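Local coordinates for protein phosphotransferase system, HPr-related proteins (Thermoanaerobacter tengcongensis, PDB 3LE1) that probably serves as the general, non-sugar-specific phosphocarrier of the phosphoenolpyruvate-dependent sugar phosphotransferase system, which phosphorylates sugars as they enter the cell, at residues W34-D38 with L53-N59. Residues are numbered along the deposited sequence; the frame is centred on the assembly and turned at random.
Sequences WVEKD and LGVSQGN
Leu53 sets its CD1 methyl against the root of the Lys37 side chain, with CD1 only 3.4 Å from Lys37 CB, a tight carbon contact. The same methyl meets Val35 on the strand, 3.7 Å from its CG1. That valine branch lies anti to the backbone N (chi1 162°), which turns it to the leucine. The Lys37 chain runs extended from the end of strand 32-37 and bends at chi3 (93°). Its ammonium thereby reaches the loop after helix 47-53. There NZ gives a hydrogen bond of 2.8 Å to Gly54 O, tilted from the carbonyl plane. Gly54 is the first residue to leave the helix, at positive phi. The Asn59 side chain crosses that of Lys37 at an angle. Asn59 also closes a type II turn, with its N bonded to Ser56 O. Val55 packs on Val61 of strand 60-66. With an alanine in place of Lys37 the ammonium is gone, and Gly54 O would probably be left without this donor and the loop without one of its ties to the strand. The contact thus joins helix end to sheet in the HPr fold. The leucine packing is purely apolar, while the charged donor on Gly54 O probably steadies the start of the loop.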
loop_
_atom_site.group_PDB
_atom_site.type_symbol
_atom_site.label_atom_id
_atom_site.label_comp_id
_atom_site.label_asym_id
_atom_site.label_seq_id
_atom_site.Cartn_x
_atom_site.Cartn_y
_atom_site.Cartn_z
ATOM N N TRP A 34 -0.066 2.083 7.077
ATOM C CA TRP A 34 -1.501 1.930 6.886
ATOM C C TRP A 34 -1.903 2.218 5.446
ATOM O O TRP A 34 -1.238 2.980 4.736
ATOM C CB TRP A 34 -2.267 2.870 7.813
ATOM C CG TRP A 34 -2.073 2.625 9.278
ATOM C CD1 TRP A 34 -2.818 1.797 10.078
ATOM C CD2 TRP A 34 -1.094 3.236 10.135
ATOM N NE1 TRP A 34 -2.358 1.862 11.372
ATOM C CE2 TRP A 34 -1.300 2.732 11.433
ATOM C CE3 TRP A 34 -0.069 4.168 9.930
ATOM C CZ2 TRP A 34 -0.514 3.119 12.520
ATOM C CZ3 TRP A 34 0.713 4.551 11.014
ATOM C CH2 TRP A 34 0.490 4.020 12.290
ATOM N N VAL A 35 -3.002 1.593 5.032
ATOM C CA VAL A 35 -3.631 1.822 3.754
ATOM C C VAL A 35 -5.100 2.153 4.001
ATOM O O VAL A 35 -5.802 1.416 4.681
ATOM C CB VAL A 35 -3.502 0.575 2.883
ATOM C CG1 VAL A 35 -4.492 0.595 1.741
ATOM C CG2 VAL A 35 -2.095 0.472 2.372
ATOM N N GLU A 36 -5.556 3.280 3.471
ATOM C CA GLU A 36 -6.926 3.717 3.683
ATOM C C GLU A 36 -7.674 3.866 2.366
ATOM O O GLU A 36 -7.127 4.373 1.394
ATOM C CB GLU A 36 -6.954 5.049 4.436
ATOM C CG GLU A 36 -8.336 5.675 4.471
ATOM C CD GLU A 36 -8.418 6.886 5.378
ATOM O OE1 GLU A 36 -7.402 7.232 6.029
ATOM O OE2 GLU A 36 -9.510 7.490 5.448
ATOM N N LYS A 37 -8.918 3.402 2.345
ATOM C CA LYS A 37 -9.835 3.695 1.252
ATOM C C LYS A 37 -11.194 4.014 1.839
ATOM O O LYS A 37 -11.727 3.242 2.630
ATOM C CB LYS A 37 -9.969 2.538 0.262
ATOM C CG LYS A 37 -10.952 2.866 -0.862
ATOM C CD LYS A 37 -11.063 1.775 -1.914
ATOM C CE LYS A 37 -12.197 0.809 -1.626
ATOM N NZ LYS A 37 -12.664 0.116 -2.869
ATOM N N ASP A 38 -11.733 5.166 1.455
ATOM C CA ASP A 38 -13.067 5.570 1.882
ATOM C C ASP A 38 -13.326 5.244 3.353
ATOM O O ASP A 38 -14.178 4.420 3.681
ATOM C CB ASP A 38 -14.127 4.928 0.990
ATOM C CG ASP A 38 -14.042 5.409 -0.453
ATOM O OD1 ASP A 38 -13.173 6.254 -0.764
ATOM O OD2 ASP A 38 -14.857 4.946 -1.275
ATOM N N LEU A 53 -9.956 -4.492 2.522
ATOM C CA LEU A 53 -10.053 -3.148 1.978
ATOM C C LEU A 53 -10.685 -3.120 0.573
ATOM O O LEU A 53 -11.352 -2.153 0.215
ATOM C CB LEU A 53 -8.669 -2.504 1.992
ATOM C CG LEU A 53 -8.556 -1.030 2.384
ATOM C CD1 LEU A 53 -8.123 -0.184 1.225
ATOM C CD2 LEU A 53 -9.846 -0.483 2.991
ATOM N N GLY A 54 -10.483 -4.182 -0.208
ATOM C CA GLY A 54 -11.078 -4.288 -1.529
ATOM C C GLY A 54 -10.666 -3.160 -2.458
ATOM O O GLY A 54 -11.500 -2.388 -2.943
ATOM N N VAL A 55 -9.363 -3.049 -2.685
ATOM C CA VAL A 55 -8.825 -2.028 -3.576
ATOM C C VAL A 55 -8.711 -2.554 -5.003
ATOM O O VAL A 55 -7.975 -3.513 -5.263
ATOM C CB VAL A 55 -7.428 -1.579 -3.128
ATOM C CG1 VAL A 55 -6.914 -0.475 -4.050
ATOM C CG2 VAL A 55 -7.465 -1.120 -1.675
ATOM N N SER A 56 -9.442 -1.931 -5.916
ATOM C CA SER A 56 -9.424 -2.336 -7.318
ATOM C C SER A 56 -8.770 -1.262 -8.183
ATOM O O SER A 56 -8.470 -0.167 -7.718
ATOM C CB SER A 56 -10.845 -2.635 -7.810
ATOM O OG SER A 56 -11.725 -1.558 -7.546
ATOM N N GLN A 57 -8.529 -1.603 -9.443
ATOM C CA GLN A 57 -7.935 -0.678 -10.388
ATOM C C GLN A 57 -8.680 0.642 -10.408
ATOM O O GLN A 57 -9.917 0.670 -10.455
ATOM C CB GLN A 57 -7.950 -1.293 -11.787
ATOM C CG GLN A 57 -7.470 -0.356 -12.883
ATOM C CD GLN A 57 -7.373 -1.056 -14.211
ATOM O OE1 GLN A 57 -8.374 -1.536 -14.736
ATOM N NE2 GLN A 57 -6.164 -1.128 -14.761
ATOM N N GLY A 58 -7.929 1.735 -10.380
ATOM C CA GLY A 58 -8.515 3.055 -10.444
ATOM C C GLY A 58 -8.801 3.669 -9.083
ATOM O O GLY A 58 -8.981 4.880 -8.990
ATOM N N ASN A 59 -8.872 2.835 -8.047
ATOM C CA ASN A 59 -9.093 3.316 -6.685
ATOM C C ASN A 59 -7.950 4.201 -6.237
ATOM O O ASN A 59 -6.783 3.897 -6.475
ATOM C CB ASN A 59 -9.198 2.159 -5.683
ATOM C CG ASN A 59 -10.485 1.375 -5.803
ATOM O OD1 ASN A 59 -11.319 1.627 -6.681
ATOM N ND2 ASN A 59 -10.647 0.397 -4.921
#